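Ammonium transporter (Kuenenia stuttgartiensis, PDB 6EU6) probably senses ammonium at the membrane through a fold of the ammonium transporter family and passes the signal to a histidine kinase. Local coordinates at residues Phe270-Ala275 with Leu302-Glu307; Phe27-Thr32 with Thr213-Phe218; Met244-Ala249 with Ala275-Ile280. All blocks are in the same frame, centred on the assembly; numbering follows the deposited sequence.

How the contacts relate
Helix 266-280 carries a segment of contacts 1 and 3, and Phe-270 and Leu-274 on it pack against contact 2. It meets helix 289-312 in contact 1 and helix 234-261 in contact 3, whose centres lie about 10 Å apart and which share Ala-275; Ala-272 O of contact 1 is 3.3 Å from Ala-249 CB of contact 3. Contact 2, between helices 2-34 and 206-226, lies about 15 Å from the centre of each. Tyr-30 CZ lies 3.4 Å from Leu-274 CD1 of contact 1, and Trp-217 CE2 3.5 Å from Ala-246 CB of contact 3. None of the touching residues lines the nonyl maltoside pocket; dodecyl maltoside is about 12 Å from the Ile-304 side chain. All three reach a second subunit.

Contact 1 of 3, residues Phe270-Ala275 with Leu302-Glu307; sequences FTAILA and LAIIAE
Ala-275 and Ala-303 meet methyl to methyl, their CB atoms 3.3 Å apart, tighter than ordinary van der Waals contact. This is the compact part of the interface. Next to it the backbones come nearest, with Ala-272 CA 5.9 Å from Ala-303 CA. Ile-304 borders this pair with a longer side chain: it reaches alongside the Ala-272 methyl, which sits 3.9 Å from Ile-304 CD1 and almost as near CG1. Because CG1 lies anti to the carbonyl carbon of its own residue (chi1 -71°), the ethyl arm of Ile-304 swings back toward helix 266-280, and its end comes nearer than its CB direction alone would suggest. Ala-253 of helix 234-261 touches both Ala-272 and Ile-304, so three helices in succession along the chain converge here. They belong to the eleven-helix membrane bundle of the ammonium transporter family, and the segments of 266-280 and 289-312 run at 125° to each other with axes 8.7 Å apart at closest approach. Packing gives way to polar contact at Thr-271 and Glu-307, whose side chains cross obliquely. The extended Glu-307 chain brings OE2 to 2.7 Å from Thr-271 OG1, which also lies within hydrogen-bonding reach of Gly-267 O. The carboxylate is held further by Ser-321 at OE2 and by Ser-268 at OE1, so its rotation is probably restricted. On the far side of helix 289-312, Leu-302 and Ile-305 take no part in the contact and lie on the protein surface, where they may face lipid.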
loop_
_atom_site.group_PDB
_atom_site.type_symbol
_atom_site.label_atom_id
_atom_site.label_comp_id
_atom_site.label_asym_id
_atom_site.label_seq_id
_atom_site.Cartn_x
_atom_site.Cartn_y
_atom_site.Cartn_z
ATOM N N PHE A 270 -18.958 -3.417 6.745
ATOM C CA PHE A 270 -17.725 -2.639 6.954
ATOM C C PHE A 270 -17.645 -2.112 8.347
ATOM O O PHE A 270 -16.603 -2.214 9.021
ATOM C CB PHE A 270 -17.652 -1.391 6.020
ATOM C CG PHE A 270 -17.679 -1.698 4.521
ATOM C CD1 PHE A 270 -16.930 -2.673 3.980
ATOM C CD2 PHE A 270 -18.395 -0.905 3.671
ATOM C CE1 PHE A 270 -16.947 -2.975 2.625
ATOM C CE2 PHE A 270 -18.422 -1.182 2.315
ATOM C CZ PHE A 270 -17.666 -2.201 1.795
ATOM N N THR A 271 -18.759 -1.547 8.827
ATOM C CA THR A 271 -18.806 -1.031 10.208
ATOM C C THR A 271 -18.312 -2.084 11.184
ATOM O O THR A 271 -17.563 -1.806 12.084
ATOM C CB THR A 271 -20.229 -0.547 10.562
ATOM O OG1 THR A 271 -20.558 0.514 9.702
ATOM C CG2 THR A 271 -20.337 -0.067 11.997
ATOM N N ALA A 272 -18.808 -3.305 11.043
ATOM C CA ALA A 272 -18.479 -4.303 11.980
ATOM C C ALA A 272 -16.972 -4.689 11.943
ATOM O O ALA A 272 -16.371 -4.908 12.987
ATOM C CB ALA A 272 -19.372 -5.504 11.746
ATOM N N ILE A 273 -16.409 -4.834 10.714
ATOM C CA ILE A 273 -15.023 -5.154 10.531
ATOM C C ILE A 273 -14.160 -4.097 11.209
ATOM O O ILE A 273 -13.298 -4.420 12.007
ATOM C CB ILE A 273 -14.687 -5.315 9.026
ATOM C CG1 ILE A 273 -15.393 -6.598 8.544
ATOM C CG2 ILE A 273 -13.187 -5.418 8.885
ATOM C CD1 ILE A 273 -15.432 -6.751 7.048
ATOM N N LEU A 274 -14.423 -2.836 10.891
ATOM C CA LEU A 274 -13.615 -1.791 11.445
ATOM C C LEU A 274 -13.765 -1.678 12.986
ATOM O O LEU A 274 -12.782 -1.414 13.680
ATOM C CB LEU A 274 -13.936 -0.463 10.771
ATOM C CG LEU A 274 -13.738 -0.245 9.295
ATOM C CD1 LEU A 274 -13.856 1.276 9.053
ATOM C CD2 LEU A 274 -12.405 -0.743 8.875
ATOM N N ALA A 275 -14.995 -1.859 13.489
ATOM C CA ALA A 275 -15.226 -1.877 14.944
ATOM C C ALA A 275 -14.464 -2.985 15.632
ATOM O O ALA A 275 -13.896 -2.798 16.691
ATOM C CB ALA A 275 -16.703 -1.968 15.285
ATOM N N LEU A 302 -22.396 -5.799 18.350
ATOM C CA LEU A 302 -22.754 -4.645 19.160
ATOM C C LEU A 302 -22.557 -3.351 18.376
ATOM O O LEU A 302 -23.290 -2.336 18.582
ATOM C CB LEU A 302 -21.959 -4.572 20.441
ATOM C CG LEU A 302 -22.234 -5.689 21.457
ATOM C CD1 LEU A 302 -21.386 -5.506 22.699
ATOM C CD2 LEU A 302 -23.672 -5.573 21.854
ATOM N N ALA A 303 -21.574 -3.346 17.478
ATOM C CA ALA A 303 -21.300 -2.113 16.729
ATOM C C ALA A 303 -22.420 -1.813 15.716
ATOM O O ALA A 303 -22.778 -0.659 15.490
ATOM C CB ALA A 303 -19.957 -2.189 16.037
ATOM N N ILE A 304 -22.984 -2.867 15.127
ATOM C CA ILE A 304 -24.063 -2.730 14.186
ATOM C C ILE A 304 -25.338 -2.276 14.943
ATOM O O ILE A 304 -26.068 -1.448 14.399
ATOM C CB ILE A 304 -24.333 -4.062 13.464
ATOM C CG1 ILE A 304 -23.179 -4.349 12.496
ATOM C CG2 ILE A 304 -25.654 -4.033 12.700
ATOM C CD1 ILE A 304 -23.258 -5.766 11.943
ATOM N N ILE A 305 -25.539 -2.784 16.174
ATOM C CA ILE A 305 -26.699 -2.380 16.950
ATOM C C ILE A 305 -26.538 -0.898 17.240
ATOM O O ILE A 305 -27.463 -0.081 17.071
ATOM C CB ILE A 305 -26.826 -3.214 18.216
ATOM C CG1 ILE A 305 -27.271 -4.635 17.808
ATOM C CG2 ILE A 305 -27.824 -2.567 19.214
ATOM C CD1 ILE A 305 -27.066 -5.686 18.874
ATOM N N ALA A 306 -25.355 -0.541 17.711
ATOM C CA ALA A 306 -25.034 0.838 17.970
ATOM C C ALA A 306 -25.180 1.759 16.799
ATOM O O ALA A 306 -25.725 2.876 16.930
ATOM C CB ALA A 306 -23.682 0.981 18.601
ATOM N N GLU A 307 -24.727 1.319 15.636
ATOM C CA GLU A 307 -24.826 2.156 14.467
ATOM C C GLU A 307 -26.304 2.523 14.172
ATOM O O GLU A 307 -26.616 3.686 13.896
ATOM C CB GLU A 307 -24.261 1.388 13.288
ATOM C CG GLU A 307 -24.492 1.967 11.940
ATOM C CD GLU A 307 -24.005 1.021 10.806
ATOM O OE1 GLU A 307 -24.449 -0.144 10.651
ATOM O OE2 GLU A 307 -23.115 1.447 10.063
#

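Contact 2 of 3, residues Phe27-Thr32 with Thr213-Phe218; sequences FTSYET and TFFLWF
Leu-216 reaches across to both Phe-27 and Tyr-30, one methyl for each. Its CD2 sits 3.7 Å from the centroid of the Phe-27 ring and only 11° off the ring normal, a CH-pi contact over the centre of one face. Phe-27 CB itself points away from helix 206-226. The first torsion, with CG anti to the carbonyl carbon (chi1 -75°), brings the ring back, and Thr-106 and Thr-109 of helix 93-114 also pack on it. An alanine in place of Phe-27 is likely to leave Leu-216 CD2 without the ring face it rests on and to open a gap toward helix 93-114. The other methyl, CD1, approaches Tyr-30 CG more loosely, at 4.3 Å. Tyr-30 also meets Thr-213: the hydroxyl OG1 lies in the ring plane, at the edge, 3.3 Å from CE1, while its hydrogen bond goes to Ala-209 O in its own helix. No hydrogen bond crosses between the segments. Their directions differ by 149°, with axes 8.7 Å apart at closest approach, a largely apolar, near-antiparallel helix pair in the core of the ammonium transporter bundle, beside the subunit interfaces of the trimer.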
loop_
_atom_site.group_PDB
_atom_site.type_symbol
_atom_site.label_atom_id
_atom_site.label_comp_id
_atom_site.label_asym_id
_atom_site.label_seq_id
_atom_site.Cartn_x
_atom_site.Cartn_y
_atom_site.Cartn_z
ATOM N N PHE A 27 -8.668 5.896 5.314
ATOM C CA PHE A 27 -9.784 6.705 5.680
ATOM C C PHE A 27 -10.249 7.537 4.498
ATOM O O PHE A 27 -11.419 7.755 4.369
ATOM C CB PHE A 27 -9.411 7.679 6.825
ATOM C CG PHE A 27 -9.304 7.022 8.118
ATOM C CD1 PHE A 27 -10.464 6.597 8.763
ATOM C CD2 PHE A 27 -8.063 6.791 8.748
ATOM C CE1 PHE A 27 -10.367 5.944 10.027
ATOM C CE2 PHE A 27 -7.979 6.125 10.001
ATOM C CZ PHE A 27 -9.122 5.728 10.631
ATOM N N THR A 28 -9.320 8.052 3.691
ATOM C CA THR A 28 -9.712 8.864 2.527
ATOM C C THR A 28 -10.601 8.005 1.575
ATOM O O THR A 28 -11.702 8.411 1.184
ATOM C CB THR A 28 -8.488 9.357 1.754
ATOM O OG1 THR A 28 -7.625 10.110 2.632
ATOM C CG2 THR A 28 -8.982 10.261 0.566
ATOM N N SER A 29 -10.160 6.771 1.281
ATOM C CA SER A 29 -10.964 5.924 0.366
ATOM C C SER A 29 -12.274 5.544 0.972
ATOM O O SER A 29 -13.264 5.497 0.263
ATOM C CB SER A 29 -10.273 4.634 -0.016
ATOM O OG SER A 29 -8.996 4.985 -0.331
ATOM N N TYR A 30 -12.229 5.084 2.229
ATOM C CA TYR A 30 -13.429 4.648 2.948
ATOM C C TYR A 30 -14.488 5.778 2.951
ATOM O O TYR A 30 -15.663 5.571 2.564
ATOM C CB TYR A 30 -13.028 4.281 4.366
ATOM C CG TYR A 30 -14.064 3.518 5.110
ATOM C CD1 TYR A 30 -14.165 2.161 4.936
ATOM C CD2 TYR A 30 -14.980 4.174 5.984
ATOM C CE1 TYR A 30 -15.051 1.405 5.658
ATOM C CE2 TYR A 30 -15.919 3.428 6.722
ATOM C CZ TYR A 30 -15.954 2.055 6.536
ATOM O OH TYR A 30 -16.852 1.270 7.162
ATOM N N GLU A 31 -14.069 6.967 3.411
ATOM C CA GLU A 31 -14.990 8.041 3.488
ATOM C C GLU A 31 -15.509 8.471 2.098
ATOM O O GLU A 31 -16.690 8.790 1.995
ATOM C CB GLU A 31 -14.441 9.262 4.244
ATOM C CG GLU A 31 -13.943 8.920 5.651
ATOM C CD GLU A 31 -13.261 10.110 6.401
ATOM O OE1 GLU A 31 -13.492 11.309 5.903
ATOM O OE2 GLU A 31 -12.567 9.807 7.479
ATOM N N THR A 32 -14.632 8.523 1.080
ATOM C CA THR A 32 -15.033 8.878 -0.254
ATOM C C THR A 32 -16.048 7.808 -0.745
ATOM O O THR A 32 -17.116 8.127 -1.237
ATOM C CB THR A 32 -13.856 8.949 -1.156
ATOM O OG1 THR A 32 -12.924 9.905 -0.698
ATOM C CG2 THR A 32 -14.283 9.327 -2.621
ATOM N N THR A 213 -11.379 -0.379 3.444
ATOM C CA THR A 213 -11.370 -1.326 4.555
ATOM C C THR A 213 -10.085 -2.122 4.530
ATOM O O THR A 213 -9.444 -2.292 5.536
ATOM C CB THR A 213 -12.631 -2.246 4.436
ATOM O OG1 THR A 213 -13.809 -1.421 4.484
ATOM C CG2 THR A 213 -12.662 -3.243 5.487
ATOM N N PHE A 214 -9.678 -2.634 3.362
ATOM C CA PHE A 214 -8.420 -3.367 3.290
ATOM C C PHE A 214 -7.196 -2.563 3.702
ATOM O O PHE A 214 -6.296 -3.066 4.395
ATOM C CB PHE A 214 -8.206 -3.964 1.911
ATOM C CG PHE A 214 -8.904 -5.272 1.663
ATOM C CD1 PHE A 214 -8.554 -6.435 2.359
ATOM C CD2 PHE A 214 -9.856 -5.366 0.638
ATOM C CE1 PHE A 214 -9.203 -7.668 2.052
ATOM C CE2 PHE A 214 -10.483 -6.609 0.345
ATOM C CZ PHE A 214 -10.095 -7.729 1.046
ATOM N N PHE A 215 -7.115 -1.292 3.279
ATOM C CA PHE A 215 -6.019 -0.463 3.682
ATOM C C PHE A 215 -5.988 -0.245 5.177
ATOM O O PHE A 215 -4.922 -0.178 5.803
ATOM C CB PHE A 215 -6.110 0.959 3.101
ATOM C CG PHE A 215 -5.656 1.054 1.710
ATOM C CD1 PHE A 215 -4.343 0.798 1.397
ATOM C CD2 PHE A 215 -6.537 1.500 0.710
ATOM C CE1 PHE A 215 -3.913 0.912 0.069
ATOM C CE2 PHE A 215 -6.129 1.585 -0.597
ATOM C CZ PHE A 215 -4.821 1.251 -0.917
ATOM N N LEU A 216 -7.177 -0.026 5.738
ATOM C CA LEU A 216 -7.274 0.215 7.173
ATOM C C LEU A 216 -6.822 -0.990 7.946
ATOM O O LEU A 216 -6.086 -0.878 8.940
ATOM C CB LEU A 216 -8.690 0.630 7.555
ATOM C CG LEU A 216 -9.086 2.064 7.074
ATOM C CD1 LEU A 216 -10.579 2.316 7.329
ATOM C CD2 LEU A 216 -8.290 3.122 7.778
ATOM N N TRP A 217 -7.301 -2.136 7.490
ATOM C CA TRP A 217 -6.981 -3.433 8.149
ATOM C C TRP A 217 -5.435 -3.679 8.106
ATOM O O TRP A 217 -4.763 -4.001 9.115
ATOM C CB TRP A 217 -7.808 -4.493 7.446
ATOM C CG TRP A 217 -7.773 -5.955 7.913
ATOM C CD1 TRP A 217 -6.803 -6.589 8.606
ATOM C CD2 TRP A 217 -8.784 -6.922 7.662
ATOM N NE1 TRP A 217 -7.122 -7.944 8.745
ATOM C CE2 TRP A 217 -8.343 -8.157 8.190
ATOM C CE3 TRP A 217 -9.983 -6.876 6.991
ATOM C CZ2 TRP A 217 -9.077 -9.321 8.095
ATOM C CZ3 TRP A 217 -10.728 -8.037 6.882
ATOM C CH2 TRP A 217 -10.273 -9.249 7.451
ATOM N N PHE A 218 -4.859 -3.511 6.920
ATOM C CA PHE A 218 -3.420 -3.564 6.736
ATOM C C PHE A 218 -2.706 -2.611 7.647
ATOM O O PHE A 218 -1.833 -3.001 8.371
ATOM C CB PHE A 218 -3.083 -3.196 5.312
ATOM C CG PHE A 218 -1.647 -3.057 5.058
ATOM C CD1 PHE A 218 -0.875 -4.175 4.729
ATOM C CD2 PHE A 218 -1.069 -1.824 5.044
ATOM C CE1 PHE A 218 0.469 -4.042 4.440
ATOM C CE2 PHE A 218 0.302 -1.659 4.817
ATOM C CZ PHE A 218 1.079 -2.777 4.508
#

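Contact 3 of 3, residues Met244-Ala249 with Ala275-Ile280; sequences MAAASA and AGLVAI
Close packing of two membrane helices through small residues joins helix 234-261 to helix 266-280, the next in the chain, with Ala-245, Ala-246 and Ala-249 set against Gly-276, Leu-277 and Ile-280. The axes approach to 7.9 Å and their directions differ by 145°. Backbones come nearest at Ala-246 and Gly-276, whose CA atoms are 5.2 Å apart. Glycine makes this possible: a beta carbon built on Gly-276 would clash with Ala-249 CB, whereas the actual Gly-276 CA sits 3.9 Å from that methyl. Ala-245 CB borders the same glycine from one turn away, near its carbonyl oxygen. Ala-245 and Ala-249, four residues apart, thus form a small-xxx-small pattern, a close relative of the GxxxG motif by which transmembrane helices commonly draw together, here inside a single subunit of the ammonium transporter fold. Toward the C-terminal end of 266-280 the fit remains tight, with Ala-245 CB only 3.5 Å from Ile-280 CB. Ile-280 holds CG1 anti to its backbone N (chi1 -159°), which puts CG2 in the crowded position between N and the carbonyl carbon; both branches lie about equally near the alanine methyl. Leu-277 reaches in from the flank: CG and CD2 are each 3.7 Å from Ala-246 CB, and Trp-220 of helix 206-226 packs on the same leucine. Across helix 234-261, Ser-248 OG bonds back to Met-244 O at 2.6 Å, arriving from the opposite face of the carbonyl plane to Ser-248 N, so this oxygen is gripped twice. Met-244 and Ser-248 also pack on Leu-56 of the second subunit.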
loop_
_atom_site.group_PDB
_atom_site.type_symbol
_atom_site.label_atom_id
_atom_site.label_comp_id
_atom_site.label_asym_id
_atom_site.label_seq_id
_atom_site.Cartn_x
_atom_site.Cartn_y
_atom_site.Cartn_z
ATOM N N MET A 244 -7.522 -11.842 13.358
ATOM C CA MET A 244 -8.616 -12.696 13.754
ATOM C C MET A 244 -9.791 -11.889 14.288
ATOM O O MET A 244 -10.928 -12.307 14.098
ATOM C CB MET A 244 -8.171 -13.761 14.802
ATOM C CG MET A 244 -7.075 -14.668 14.325
ATOM S SD MET A 244 -7.489 -15.476 12.796
ATOM C CE MET A 244 -9.000 -16.380 13.196
ATOM N N ALA A 245 -9.550 -10.763 14.980
ATOM C CA ALA A 245 -10.652 -9.944 15.471
ATOM C C ALA A 245 -11.431 -9.394 14.265
ATOM O O ALA A 245 -12.673 -9.431 14.286
ATOM C CB ALA A 245 -10.223 -8.788 16.396
ATOM N N ALA A 246 -10.733 -8.855 13.243
ATOM C CA ALA A 246 -11.383 -8.333 12.039
ATOM C C ALA A 246 -12.204 -9.429 11.344
ATOM O O ALA A 246 -13.390 -9.232 10.964
ATOM C CB ALA A 246 -10.385 -7.763 11.063
ATOM N N ALA A 247 -11.592 -10.580 11.187
ATOM C CA ALA A 247 -12.255 -11.638 10.425
ATOM C C ALA A 247 -13.504 -12.135 11.187
ATOM O O ALA A 247 -14.565 -12.284 10.612
ATOM C CB ALA A 247 -11.303 -12.767 10.232
ATOM N N SER A 248 -13.391 -12.294 12.489
ATOM C CA SER A 248 -14.537 -12.752 13.297
ATOM C C SER A 248 -15.599 -11.697 13.327
ATOM O O SER A 248 -16.763 -12.035 13.305
ATOM C CB SER A 248 -14.151 -13.147 14.749
ATOM O OG SER A 248 -12.947 -13.901 14.620
ATOM N N ALA A 249 -15.206 -10.421 13.458
ATOM C CA ALA A 249 -16.176 -9.364 13.406
ATOM C C ALA A 249 -16.977 -9.381 12.106
ATOM O O ALA A 249 -18.227 -9.256 12.125
ATOM C CB ALA A 249 -15.579 -7.985 13.720
ATOM N N ALA A 275 -14.995 -1.859 13.489
ATOM C CA ALA A 275 -15.226 -1.877 14.944
ATOM C C ALA A 275 -14.464 -2.985 15.632
ATOM O O ALA A 275 -13.896 -2.798 16.691
ATOM C CB ALA A 275 -16.703 -1.968 15.285
ATOM N N GLY A 276 -14.360 -4.138 15.006
ATOM C CA GLY A 276 -13.544 -5.174 15.580
ATOM C C GLY A 276 -12.074 -4.875 15.633
ATOM O O GLY A 276 -11.434 -5.211 16.632
ATOM N N LEU A 277 -11.563 -4.238 14.562
ATOM C CA LEU A 277 -10.248 -3.716 14.564
ATOM C C LEU A 277 -10.007 -2.723 15.709
ATOM O O LEU A 277 -9.018 -2.830 16.417
ATOM C CB LEU A 277 -9.864 -3.188 13.204
ATOM C CG LEU A 277 -9.649 -4.321 12.146
ATOM C CD1 LEU A 277 -9.843 -3.819 10.717
ATOM C CD2 LEU A 277 -8.295 -5.017 12.280
ATOM N N VAL A 278 -10.908 -1.796 15.860
ATOM C CA VAL A 278 -10.806 -0.775 16.908
ATOM C C VAL A 278 -10.754 -1.491 18.260
ATOM O O VAL A 278 -9.853 -1.259 19.055
ATOM C CB VAL A 278 -11.952 0.229 16.832
ATOM C CG1 VAL A 278 -12.040 1.023 18.139
ATOM C CG2 VAL A 278 -11.766 1.197 15.637
ATOM N N ALA A 279 -11.623 -2.476 18.458
ATOM C CA ALA A 279 -11.712 -3.114 19.753
ATOM C C ALA A 279 -10.475 -3.872 20.135
ATOM O O ALA A 279 -9.980 -3.774 21.297
ATOM C CB ALA A 279 -12.927 -4.016 19.829
ATOM N N ILE A 280 -9.912 -4.597 19.159
ATOM C CA ILE A 280 -8.737 -5.413 19.435
ATOM C C ILE A 280 -7.477 -4.571 19.677
ATOM O O ILE A 280 -6.529 -5.034 20.273
ATOM C CB ILE A 280 -8.515 -6.480 18.365
ATOM C CG1 ILE A 280 -7.660 -7.584 18.907
ATOM C CG2 ILE A 280 -7.816 -5.878 17.121
ATOM C CD1 ILE A 280 -8.332 -8.406 19.983
#